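Local coordinates for protein putative ferredoxin (Hydrogenobacter thermophilus, PDB 7M1O) that carries a single [4Fe-4S] cluster and probably serves as a small electron-transfer ferredoxin, at residues A[2-14]-A[33-47]. Numbering follows the deposited sequence.
Sequences ALRTMVDPDTCTS and IAEVVSPGPDGWMMV. With SF4 (iron/sulfur cluster), chain C.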
loop_
_atom_site.group_PDB
_atom_site.type_symbol
_atom_site.label_atom_id
_atom_site.label_comp_id
_atom_site.label_asym_id
_atom_site.label_seq_id
_atom_site.Cartn_x
_atom_site.Cartn_y
_atom_site.Cartn_z
ATOM N N ALA A 2 10.536 9.130 -8.477
ATOM C CA ALA A 2 9.250 8.443 -8.468
ATOM C C ALA A 2 9.074 7.653 -7.178
ATOM O O ALA A 2 10.039 7.412 -6.455
ATOM C CB ALA A 2 9.132 7.524 -9.672
ATOM N N LEU A 3 7.837 7.249 -6.902
ATOM C CA LEU A 3 7.512 6.525 -5.679
ATOM C C LEU A 3 6.902 5.165 -5.994
ATOM O O LEU A 3 6.049 5.048 -6.874
ATOM C CB LEU A 3 6.545 7.347 -4.823
ATOM C CG LEU A 3 6.560 7.073 -3.319
ATOM C CD1 LEU A 3 7.863 7.561 -2.700
ATOM C CD2 LEU A 3 5.364 7.732 -2.645
ATOM N N ARG A 4 7.351 4.138 -5.276
ATOM C CA ARG A 4 6.748 2.810 -5.368
ATOM C C ARG A 4 6.395 2.310 -3.973
ATOM O O ARG A 4 6.969 2.760 -2.983
ATOM C CB ARG A 4 7.682 1.822 -6.072
ATOM C CG ARG A 4 8.985 1.515 -5.346
ATOM C CD ARG A 4 9.742 0.406 -6.067
ATOM N NE ARG A 4 10.954 -0.001 -5.364
ATOM C CZ ARG A 4 11.735 -1.007 -5.745
ATOM N NH1 ARG A 4 11.433 -1.714 -6.827
ATOM N NH2 ARG A 4 12.819 -1.308 -5.047
ATOM N N THR A 5 5.447 1.380 -3.901
ATOM C CA THR A 5 4.952 0.894 -2.618
ATOM C C THR A 5 4.544 -0.577 -2.699
ATOM O O THR A 5 4.197 -1.081 -3.769
ATOM C CB THR A 5 3.751 1.742 -2.130
ATOM O OG1 THR A 5 3.330 1.298 -0.833
ATOM C CG2 THR A 5 2.583 1.652 -3.107
ATOM N N MET A 6 4.611 -1.263 -1.560
ATOM C CA MET A 6 4.185 -2.655 -1.460
ATOM C C MET A 6 3.567 -2.906 -0.090
ATOM O O MET A 6 3.745 -2.107 0.829
ATOM C CB MET A 6 5.364 -3.613 -1.690
ATOM C CG MET A 6 6.458 -3.580 -0.615
ATOM S SD MET A 6 7.467 -5.080 -0.622
ATOM C CE MET A 6 8.775 -4.648 0.520
ATOM N N VAL A 7 2.846 -4.015 0.038
ATOM C CA VAL A 7 2.284 -4.433 1.316
ATOM C C VAL A 7 2.898 -5.759 1.744
ATOM O O VAL A 7 2.962 -6.704 0.961
ATOM C CB VAL A 7 0.748 -4.578 1.247
ATOM C CG1 VAL A 7 0.191 -5.122 2.560
ATOM C CG2 VAL A 7 0.104 -3.241 0.917
ATOM N N ASP A 8 3.355 -5.813 2.989
ATOM C CA ASP A 8 3.870 -7.043 3.571
ATOM C C ASP A 8 2.715 -7.823 4.200
ATOM O O ASP A 8 2.273 -7.487 5.298
ATOM C CB ASP A 8 4.944 -6.734 4.616
ATOM C CG ASP A 8 5.701 -7.969 5.062
ATOM O OD1 ASP A 8 5.202 -9.092 4.846
ATOM O OD2 ASP A 8 6.800 -7.815 5.633
ATOM N N PRO A 9 2.224 -8.870 3.513
ATOM C CA PRO A 9 1.037 -9.566 4.020
ATOM C C PRO A 9 1.296 -10.303 5.328
ATOM O O PRO A 9 0.356 -10.621 6.056
ATOM C CB PRO A 9 0.709 -10.551 2.898
ATOM C CG PRO A 9 2.023 -10.841 2.272
ATOM C CD PRO A 9 2.792 -9.551 2.335
ATOM N N ASP A 10 2.564 -10.569 5.617
ATOM C CA ASP A 10 2.935 -11.317 6.811
ATOM C C ASP A 10 2.588 -10.561 8.091
ATOM O O ASP A 10 2.349 -11.176 9.131
ATOM C CB ASP A 10 4.431 -11.633 6.784
ATOM C CG ASP A 10 4.843 -12.389 5.535
ATOM O OD1 ASP A 10 4.033 -13.194 5.028
ATOM O OD2 ASP A 10 5.979 -12.175 5.058
ATOM N N THR A 11 2.549 -9.234 8.007
ATOM C CA THR A 11 2.371 -8.390 9.188
ATOM C C THR A 11 1.066 -7.594 9.174
ATOM O O THR A 11 0.668 -7.041 10.199
ATOM C CB THR A 11 3.539 -7.399 9.332
ATOM O OG1 THR A 11 3.613 -6.567 8.167
ATOM C CG2 THR A 11 4.856 -8.144 9.506
ATOM N N CYS A 12 0.411 -7.530 8.018
ATOM C CA CYS A 12 -0.845 -6.795 7.888
ATOM C C CYS A 12 -1.911 -7.344 8.831
ATOM O O CYS A 12 -2.097 -8.556 8.931
ATOM C CB CYS A 12 -1.351 -6.852 6.448
ATOM S SG CYS A 12 -2.998 -6.138 6.213
ATOM N N THR A 13 -2.612 -6.441 9.510
ATOM C CA THR A 13 -3.608 -6.826 10.506
ATOM C C THR A 13 -5.033 -6.565 10.017
ATOM O O THR A 13 -5.981 -6.600 10.804
ATOM C CB THR A 13 -3.378 -6.077 11.829
ATOM O OG1 THR A 13 -3.421 -4.665 11.598
ATOM C CG2 THR A 13 -2.023 -6.449 12.417
ATOM N N SER A 14 -5.172 -6.307 8.719
ATOM C CA SER A 14 -6.479 -6.159 8.082
ATOM C C SER A 14 -7.299 -5.022 8.686
ATOM O O SER A 14 -8.516 -5.137 8.837
ATOM C CB SER A 14 -7.263 -7.470 8.181
ATOM O OG SER A 14 -6.547 -8.533 7.578
ATOM N N ILE A 33 -6.648 -8.878 4.256
ATOM C CA ILE A 33 -5.273 -8.424 4.064
ATOM C C ILE A 33 -5.182 -7.538 2.830
ATOM O O ILE A 33 -5.815 -7.809 1.809
ATOM C CB ILE A 33 -4.289 -9.607 3.911
ATOM C CG1 ILE A 33 -4.329 -10.511 5.148
ATOM C CG2 ILE A 33 -2.866 -9.102 3.669
ATOM C CD1 ILE A 33 -3.805 -9.865 6.420
ATOM N N ALA A 34 -4.388 -6.478 2.930
ATOM C CA ALA A 34 -4.241 -5.527 1.836
ATOM C C ALA A 34 -3.175 -5.971 0.841
ATOM O O ALA A 34 -2.269 -6.733 1.178
ATOM C CB ALA A 34 -3.900 -4.151 2.382
ATOM N N GLU A 35 -3.305 -5.494 -0.392
ATOM C CA GLU A 35 -2.272 -5.651 -1.408
ATOM C C GLU A 35 -2.384 -4.483 -2.374
ATOM O O GLU A 35 -3.460 -3.901 -2.517
ATOM C CB GLU A 35 -2.410 -6.986 -2.149
ATOM C CG GLU A 35 -3.707 -7.142 -2.934
ATOM C CD GLU A 35 -3.786 -8.464 -3.679
ATOM O OE1 GLU A 35 -4.856 -8.762 -4.251
ATOM O OE2 GLU A 35 -2.779 -9.203 -3.695
ATOM N N VAL A 36 -1.283 -4.123 -3.025
ATOM C CA VAL A 36 -1.337 -3.061 -4.020
ATOM C C VAL A 36 -2.182 -3.555 -5.186
ATOM O O VAL A 36 -2.267 -4.757 -5.431
ATOM C CB VAL A 36 0.061 -2.634 -4.513
ATOM C CG1 VAL A 36 0.884 -2.076 -3.357
ATOM C CG2 VAL A 36 0.779 -3.791 -5.188
ATOM N N VAL A 37 -2.806 -2.633 -5.865
ATOM C CA VAL A 37 -3.708 -2.992 -6.906
ATOM C C VAL A 37 -2.973 -3.531 -8.126
ATOM O O VAL A 37 -3.381 -4.517 -8.656
ATOM C CB VAL A 37 -4.681 -1.869 -7.188
ATOM C CG1 VAL A 37 -5.566 -1.649 -5.983
ATOM C CG2 VAL A 37 -3.975 -0.587 -7.551
ATOM N N SER A 38 -1.902 -2.884 -8.515
ATOM C CA SER A 38 -1.099 -3.318 -9.632
ATOM C C SER A 38 0.388 -3.514 -9.367
ATOM O O SER A 38 1.173 -2.639 -9.565
ATOM C CB SER A 38 -1.287 -2.298 -10.687
ATOM O OG SER A 38 -1.437 -1.059 -10.109
ATOM N N PRO A 39 0.721 -4.693 -8.933
ATOM C CA PRO A 39 2.095 -5.070 -8.585
ATOM C C PRO A 39 2.902 -5.623 -9.755
ATOM O O PRO A 39 2.334 -6.202 -10.680
ATOM C CB PRO A 39 1.892 -6.154 -7.532
ATOM C CG PRO A 39 0.630 -6.826 -7.959
ATOM C CD PRO A 39 -0.237 -5.757 -8.581
ATOM N N GLY A 40 4.218 -5.446 -9.703
ATOM C CA GLY A 40 5.103 -6.082 -10.659
ATOM C C GLY A 40 5.435 -7.477 -10.180
ATOM O O GLY A 40 4.882 -7.926 -9.173
ATOM N N PRO A 41 6.354 -8.166 -10.883
ATOM C CA PRO A 41 6.782 -9.492 -10.428
ATOM C C PRO A 41 7.471 -9.443 -9.064
ATOM O O PRO A 41 7.499 -10.451 -8.354
ATOM C CB PRO A 41 7.754 -9.948 -11.515
ATOM C CG PRO A 41 8.243 -8.703 -12.133
ATOM C CD PRO A 41 7.108 -7.727 -12.070
ATOM N N ASP A 42 8.012 -8.275 -8.719
ATOM C CA ASP A 42 8.648 -8.043 -7.420
ATOM C C ASP A 42 7.619 -7.629 -6.370
ATOM O O ASP A 42 7.933 -7.522 -5.186
ATOM C CB ASP A 42 9.744 -6.978 -7.551
ATOM C CG ASP A 42 9.239 -5.694 -8.184
ATOM O OD1 ASP A 42 8.063 -5.663 -8.612
ATOM O OD2 ASP A 42 10.018 -4.719 -8.262
ATOM N N GLY A 43 6.388 -7.407 -6.820
ATOM C CA GLY A 43 5.284 -7.082 -5.937
ATOM C C GLY A 43 5.095 -5.591 -5.733
ATOM O O GLY A 43 4.113 -5.167 -5.121
ATOM N N TRP A 44 6.030 -4.793 -6.240
ATOM C CA TRP A 44 5.969 -3.345 -6.076
ATOM C C TRP A 44 4.971 -2.717 -7.041
ATOM O O TRP A 44 4.816 -3.181 -8.169
ATOM C CB TRP A 44 7.344 -2.712 -6.297
ATOM C CG TRP A 44 8.371 -3.042 -5.256
ATOM C CD1 TRP A 44 9.288 -4.048 -5.303
ATOM C CD2 TRP A 44 8.596 -2.350 -4.023
ATOM N NE1 TRP A 44 10.069 -4.031 -4.174
ATOM C CE2 TRP A 44 9.664 -2.999 -3.371
ATOM C CE3 TRP A 44 7.997 -1.249 -3.404
ATOM C CZ2 TRP A 44 10.146 -2.582 -2.133
ATOM C CZ3 TRP A 44 8.476 -0.838 -2.174
ATOM C CH2 TRP A 44 9.540 -1.504 -1.551
ATOM N N MET A 45 4.306 -1.658 -6.587
ATOM C CA MET A 45 3.441 -0.854 -7.444
ATOM C C MET A 45 3.965 0.573 -7.529
ATOM O O MET A 45 4.203 1.218 -6.508
ATOM C CB MET A 45 2.000 -0.844 -6.923
ATOM C CG MET A 45 1.093 0.132 -7.667
ATOM S SD MET A 45 -0.620 0.104 -7.113
ATOM C CE MET A 45 -1.271 1.524 -7.995
ATOM N N MET A 46 4.139 1.062 -8.752
ATOM C CA MET A 46 4.528 2.445 -8.975
ATOM C C MET A 46 3.336 3.356 -8.705
ATOM O O MET A 46 2.222 3.080 -9.149
ATOM C CB MET A 46 5.037 2.629 -10.403
ATOM C CG MET A 46 6.206 1.727 -10.768
ATOM S SD MET A 46 7.649 1.959 -9.711
ATOM C CE MET A 46 8.031 3.693 -9.982
ATOM N N VAL A 47 3.579 4.438 -7.972
ATOM C CA VAL A 47 2.513 5.333 -7.534
ATOM C C VAL A 47 2.392 6.543 -8.458
ATOM O O VAL A 47 3.398 7.174 -8.783
ATOM C CB VAL A 47 2.762 5.827 -6.095
ATOM C CG1 VAL A 47 1.584 6.653 -5.596
ATOM C CG2 VAL A 47 3.012 4.649 -5.169
HETATM FE FE1 SF4 C . -2.926 -3.888 6.552
HETATM FE FE2 SF4 C . -1.473 -1.647 7.138
HETATM FE FE3 SF4 C . -4.135 -1.740 7.734
HETATM FE FE4 SF4 C . -3.335 -1.596 5.124
HETATM S S1 SF4 C . -3.022 -0.022 6.738
HETATM S S2 SF4 C . -4.936 -2.968 5.990
HETATM S S3 SF4 C . -1.422 -2.840 5.198
HETATM S S4 SF4 C . -2.491 -3.046 8.622
HETATM O O HOH W 1 1.341 -5.128 -2.292
#
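Strand 3-7 is the central strand of the three-stranded antiparallel sheet of this ferredoxin: Thr5 pairs with Met45 of strand 45-47 along one side, while strand 67-71 runs along the other. Thr5 N donates to Met45 O and Met45 N to Thr5 O, both at 2.9 Å. On the sheet face carrying Arg4, the indole of Trp44 is sandwiched. The guanidinium of Arg4 lies flat on one side of it, planes 9° apart, with CZ 3.7 Å from the centroid of the five-membered ring, a cation-pi stack. Arg4 CG sits between the backbone N and the carbonyl carbon (chi1 65°), and the chain then runs extended, laying CG, CD and NE across the indole as well. Asp42 OD2 makes a long salt bridge to Arg4 NH1; NH2 forms a salt bridge with Glu70. Over the other indole face comes Met6, its CG making a CH-pi contact with the six-membered ring and its SD, over the same face, a Met-aromatic one. On the reverse side of the sheet Thr5 CG2 packs against Val47 CG2 at 3.7 Å, facing helix 52-61, while Thr5 OG1 is hydrogen-bonded to the hydroxyls of Tyr26 and Thr69. Farther along, strand 34-36 takes over without direct backbone bonds to strand 3-7: one water accepts from both Val7 N and Val36 N. Val7 CG1 touches Ala34 O and, in a different direction, sulfide S3 of the cluster. Cys12 SG binds iron FE1 at 2.3 Å and accepts from Ala34 N (3.6 Å, 168°) and from Ser14 N, N-H...S bonds that would tend to stabilise the reduced cluster. Ile33 CD1 touches both Cys12 O and Ser14 OG. A thiolate receiving backbone N-H groups, here from its own loop and a neighbouring strand, is characteristic of [4Fe-4S] ferredoxins, here in single-cluster form.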